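Local coordinates for Thiol:disulfide interchange protein DsbA (Neisseria meningitidis MC58, PDB 3HZ8) that probably introduces disulfide bonds into proteins of the periplasm, acting as a thiol-disulfide oxidoreductase of the thioredoxin family, at residues E62-Q67 / F150-V155; L29-Y34 / T157-G162. The protein carries 1 engineered substitution. All blocks are in the same frame, centred on the assembly; numbering follows the deposited sequence.

Contact 1: E62-Q67 / F150-V155; sequences EHVVWQ and FQIDGV. Engineered in segment 150-155: Val155 (natural residue Thr).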
# COMPACT_ATOMS: atom_id res chain seq x y z
N GLU A 62 2.64 -0.06 -1.56
CA GLU A 62 3.43 -0.33 -2.77
C GLU A 62 2.53 -1.05 -3.78
O GLU A 62 1.84 -2.01 -3.41
CB GLU A 62 4.62 -1.23 -2.42
CG GLU A 62 5.54 -0.71 -1.29
CD GLU A 62 6.38 0.52 -1.68
OE1 GLU A 62 6.40 0.90 -2.88
OE2 GLU A 62 7.04 1.11 -0.79
N HIS A 63 2.53 -0.58 -5.02
CA HIS A 63 1.71 -1.20 -6.08
C HIS A 63 2.51 -2.33 -6.70
O HIS A 63 3.68 -2.14 -7.05
CB HIS A 63 1.37 -0.15 -7.15
CG HIS A 63 0.22 -0.52 -8.04
ND1 HIS A 63 0.28 -1.53 -8.98
CD2 HIS A 63 -1.00 0.04 -8.17
CE1 HIS A 63 -0.88 -1.61 -9.61
NE2 HIS A 63 -1.67 -0.65 -9.16
N VAL A 64 1.89 -3.51 -6.83
CA VAL A 64 2.59 -4.63 -7.47
C VAL A 64 2.85 -4.34 -8.96
O VAL A 64 2.13 -3.56 -9.59
CB VAL A 64 1.84 -5.99 -7.32
CG1 VAL A 64 1.85 -6.43 -5.86
CG2 VAL A 64 0.43 -5.95 -7.91
N VAL A 65 3.90 -4.97 -9.51
CA VAL A 65 4.16 -4.89 -10.95
C VAL A 65 4.36 -6.32 -11.45
O VAL A 65 5.39 -6.95 -11.18
CB VAL A 65 5.37 -3.99 -11.29
CG1 VAL A 65 5.63 -3.98 -12.81
CG2 VAL A 65 5.15 -2.58 -10.75
N TRP A 66 3.35 -6.84 -12.15
CA TRP A 66 3.31 -8.24 -12.58
C TRP A 66 3.49 -8.39 -14.09
O TRP A 66 3.60 -9.50 -14.60
CB TRP A 66 1.98 -8.86 -12.16
CG TRP A 66 1.89 -9.16 -10.69
CD1 TRP A 66 2.94 -9.42 -9.84
CD2 TRP A 66 0.71 -9.27 -9.90
NE1 TRP A 66 2.47 -9.67 -8.57
CE2 TRP A 66 1.11 -9.58 -8.57
CE3 TRP A 66 -0.66 -9.10 -10.17
CZ2 TRP A 66 0.19 -9.76 -7.54
CZ3 TRP A 66 -1.57 -9.30 -9.14
CH2 TRP A 66 -1.14 -9.62 -7.83
N GLN A 67 3.50 -7.26 -14.79
CA GLN A 67 3.76 -7.23 -16.24
C GLN A 67 4.20 -5.82 -16.61
O GLN A 67 3.94 -4.87 -15.86
CB GLN A 67 2.52 -7.68 -17.04
CG GLN A 67 1.27 -6.82 -16.83
CD GLN A 67 0.03 -7.32 -17.55
OE1 GLN A 67 0.00 -8.45 -18.07
NE2 GLN A 67 -1.02 -6.50 -17.57
N PHE A 150 10.55 -10.19 -3.32
CA PHE A 150 9.79 -10.80 -2.23
C PHE A 150 8.66 -11.70 -2.70
O PHE A 150 7.88 -12.22 -1.89
CB PHE A 150 9.36 -9.73 -1.21
CG PHE A 150 10.53 -9.07 -0.54
CD1 PHE A 150 11.23 -9.75 0.45
CD2 PHE A 150 10.98 -7.82 -0.95
CE1 PHE A 150 12.34 -9.18 1.04
CE2 PHE A 150 12.09 -7.24 -0.36
CZ PHE A 150 12.77 -7.92 0.64
N GLN A 151 8.60 -11.91 -4.01
CA GLN A 151 7.63 -12.82 -4.64
C GLN A 151 6.19 -12.56 -4.17
O GLN A 151 5.46 -13.46 -3.74
CB GLN A 151 8.06 -14.28 -4.48
CG GLN A 151 9.46 -14.53 -5.06
CD GLN A 151 9.95 -15.93 -4.80
OE1 GLN A 151 10.27 -16.28 -3.66
NE2 GLN A 151 10.02 -16.74 -5.85
N ILE A 152 5.81 -11.28 -4.23
CA ILE A 152 4.46 -10.89 -3.86
C ILE A 152 3.55 -11.27 -5.04
O ILE A 152 3.55 -10.57 -6.06
CB ILE A 152 4.37 -9.36 -3.55
CG1 ILE A 152 5.43 -8.94 -2.52
CG2 ILE A 152 2.94 -8.95 -3.14
CD1 ILE A 152 5.33 -9.62 -1.15
N ASP A 153 2.81 -12.37 -4.91
CA ASP A 153 2.02 -12.89 -6.03
C ASP A 153 0.52 -12.78 -5.82
O ASP A 153 -0.26 -13.28 -6.62
CB ASP A 153 2.44 -14.32 -6.40
CG ASP A 153 2.26 -15.31 -5.25
OD1 ASP A 153 1.81 -14.92 -4.15
OD2 ASP A 153 2.59 -16.51 -5.45
N GLY A 154 0.11 -12.10 -4.74
CA GLY A 154 -1.31 -11.89 -4.47
C GLY A 154 -1.53 -10.53 -3.82
O GLY A 154 -0.66 -10.04 -3.09
N VAL A 155 -2.67 -9.91 -4.10
CA VAL A 155 -3.00 -8.63 -3.47
C VAL A 155 -4.46 -8.70 -3.00
O VAL A 155 -5.28 -9.39 -3.62
CB VAL A 155 -2.80 -7.43 -4.43
CG1 VAL A 155 -1.33 -7.19 -4.65
CG2 VAL A 155 -3.52 -7.63 -5.76
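Val64 and Ile152 lie with their CA atoms 7.5 Å apart, and the CA atoms of Trp66 and Asp153 are 8.1 Å apart, too wide for strand pairing, so the two segments meet through side chains, and through the Trp66 indole lying against the loop backbone and bonding to it. This is the edge of the thioredoxin fold where the chain leaving strand 57-63 passes the loop that runs from helix 134-149 into strand 157-160, the position of the cis-proline loop in this family. A Schellman motif, with Ile152 N bonded to Thr147 O, ends the helix and turns the chain into that loop.

Beta-branched Val64 and Ile152 suit their buried places, because their methyls fill space close to the backbone. Val64 sets CG1 beside its own backbone N (chi1 -67°), where it meets CG2 of Ile152 at 3.9 Å and CG1 of Val155 at 3.5 Å, the latter a tight fit for two methyls. Val155 is engineered, replacing a natural threonine; its side chain also touches Cys36 of the redox-active disulfide. The other Val64 methyl, CG2, packs 3.6 Å above the middle of one face of the Trp66 indole, so the ring covers Val64.

Tryptophan combines this broad apolar surface with a single polar N-H. Around its far rim, CH2 meets Val155 CG2 at 3.7 Å, while CZ2 comes 3.5 Å from the carbonyl carbon C of Asp153. His63 ND1 donates to Val64 O, on a lone pair, and probably steadies the chain where strand 57-63 ends. The pyrrole edge of Trp66 makes the polar link: NE1 donates to Ile152 O over 2.9 Å, with an N-H...O angle of 160° and the oxygen lying in the indole plane.

Contact 2: L29-Y34 / T157-G162; sequences LEFFGY and TVIVGG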
# COMPACT_ATOMS: atom_id res chain seq x y z
N LEU A 29 2.86 -2.37 5.97
CA LEU A 29 3.08 -2.29 4.52
C LEU A 29 1.95 -3.02 3.78
O LEU A 29 1.73 -4.19 4.03
CB LEU A 29 4.45 -2.89 4.18
CG LEU A 29 4.75 -3.33 2.75
CD1 LEU A 29 4.54 -2.21 1.75
CD2 LEU A 29 6.18 -3.87 2.67
N GLU A 30 1.24 -2.31 2.90
CA GLU A 30 0.23 -2.94 2.05
C GLU A 30 0.72 -2.99 0.61
O GLU A 30 1.00 -1.95 0.02
CB GLU A 30 -1.10 -2.17 2.10
CG GLU A 30 -2.22 -2.88 1.31
CD GLU A 30 -3.33 -1.95 0.84
OE1 GLU A 30 -3.17 -0.73 0.93
OE2 GLU A 30 -4.36 -2.47 0.36
N PHE A 31 0.81 -4.19 0.04
CA PHE A 31 0.92 -4.36 -1.41
C PHE A 31 -0.49 -4.43 -2.00
O PHE A 31 -1.34 -5.12 -1.45
CB PHE A 31 1.69 -5.63 -1.78
CG PHE A 31 3.16 -5.57 -1.46
CD1 PHE A 31 4.06 -5.00 -2.36
CD2 PHE A 31 3.67 -6.12 -0.28
CE1 PHE A 31 5.43 -4.96 -2.09
CE2 PHE A 31 5.05 -6.09 -0.01
CZ PHE A 31 5.92 -5.49 -0.92
N PHE A 32 -0.72 -3.73 -3.11
CA PHE A 32 -2.06 -3.64 -3.68
C PHE A 32 -1.95 -3.42 -5.18
O PHE A 32 -0.85 -3.24 -5.71
CB PHE A 32 -2.85 -2.47 -3.05
CG PHE A 32 -2.37 -1.10 -3.50
CD1 PHE A 32 -3.08 -0.39 -4.47
CD2 PHE A 32 -1.19 -0.56 -2.99
CE1 PHE A 32 -2.62 0.85 -4.92
CE2 PHE A 32 -0.71 0.68 -3.45
CZ PHE A 32 -1.43 1.39 -4.41
N GLY A 33 -3.09 -3.44 -5.86
CA GLY A 33 -3.16 -2.95 -7.24
C GLY A 33 -4.43 -2.13 -7.36
O GLY A 33 -5.44 -2.45 -6.71
N TYR A 34 -4.41 -1.09 -8.19
CA TYR A 34 -5.62 -0.27 -8.38
C TYR A 34 -6.74 -1.01 -9.16
O TYR A 34 -7.90 -0.60 -9.12
CB TYR A 34 -5.27 1.04 -9.08
CG TYR A 34 -4.61 2.08 -8.21
CD1 TYR A 34 -5.22 2.52 -7.03
CD2 TYR A 34 -3.40 2.65 -8.58
CE1 TYR A 34 -4.63 3.52 -6.24
CE2 TYR A 34 -2.80 3.64 -7.79
CZ TYR A 34 -3.42 4.07 -6.61
OH TYR A 34 -2.82 5.06 -5.84
N THR A 157 -1.83 -7.71 0.12
CA THR A 157 -0.96 -8.39 1.10
C THR A 157 -0.52 -7.33 2.11
O THR A 157 -0.08 -6.25 1.71
CB THR A 157 0.30 -9.01 0.40
OG1 THR A 157 -0.11 -10.12 -0.42
CG2 THR A 157 1.34 -9.51 1.42
N VAL A 158 -0.66 -7.61 3.40
CA VAL A 158 -0.23 -6.65 4.42
C VAL A 158 0.82 -7.30 5.29
O VAL A 158 0.62 -8.40 5.79
CB VAL A 158 -1.43 -6.17 5.29
CG1 VAL A 158 -0.94 -5.25 6.44
CG2 VAL A 158 -2.46 -5.44 4.41
N ILE A 159 1.95 -6.60 5.44
CA ILE A 159 3.07 -7.06 6.23
C ILE A 159 3.43 -6.04 7.31
O ILE A 159 3.57 -4.85 7.03
CB ILE A 159 4.27 -7.35 5.29
CG1 ILE A 159 3.97 -8.59 4.43
CG2 ILE A 159 5.56 -7.54 6.09
CD1 ILE A 159 4.63 -8.58 3.08
N VAL A 160 3.56 -6.50 8.55
CA VAL A 160 3.87 -5.62 9.68
C VAL A 160 5.30 -5.82 10.14
O VAL A 160 5.76 -6.95 10.26
CB VAL A 160 2.89 -5.85 10.86
CG1 VAL A 160 3.16 -4.90 12.01
CG2 VAL A 160 1.45 -5.70 10.36
N GLY A 161 6.01 -4.73 10.38
CA GLY A 161 7.37 -4.85 10.92
C GLY A 161 8.35 -5.51 9.98
O GLY A 161 9.36 -6.06 10.43
N GLY A 162 8.05 -5.48 8.67
CA GLY A 162 8.89 -6.12 7.67
C GLY A 162 8.84 -7.64 7.61
O GLY A 162 9.37 -8.25 6.68
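Strands 29-32 and 157-160 run antiparallel, their axes 4.7 Å apart at 163°, with Leu29 and Ile159 as well as Phe31 and Thr157 forming hydrogen-bonded pairs around the non-hydrogen-bonded pair Glu30 and Val158. Leu29 N reaches Ile159 O and Ile159 N returns to Leu29 O, both at 2.8 Å; Phe31 N to Thr157 O is equally short, and Thr157 N to Phe31 O stretches to 3.1 Å.

Leu29, Phe31 and Ile159, apolar as their buried face requires, share it with Thr157. Leu29 CD1 sits over the rim of one face of the Phe31 ring. Threonine is accommodated here because its hydroxyl OG1 is bonded to Gly154 O in the preceding loop. Glu30 and Val158 project from the other face; the Glu30 chain swings away from its own N (chi1 -175°), which brings CG to Val158 CG2 at 4.0 Å. The rest of Glu30 extends among Leu42 and Leu46 of helix 37-50, near the CxxC disulfide without touching it, consistent with the buried acid of DsbA relatives. Such a central antiparallel strand pair beneath the CxxC helix is a hallmark of the thioredoxin fold.

In the fold
After the short strand 11-13, strand 26-32 leads through Tyr34 into the CxxC helix 37-50; the chain then returns as strand 57-63, parallel to 26-32. A long, mostly helical excursion follows before helix 134-149 brings the chain back. Contact 1 closes that excursion, joining the end of strand 57-63 to residues 150-155. A few residues later contact 2 closes the wider loop, which contains the whole of contact 1. Both contacts reach the same sheet, through neighbouring strands 57-63 and 26-32: Glu62 N to Glu30 O and Val64 N to Phe32 O are probable hydrogen bonds. Contact 1 thus gathers the chain entering and leaving the excursion, while contact 2 pairs central strands.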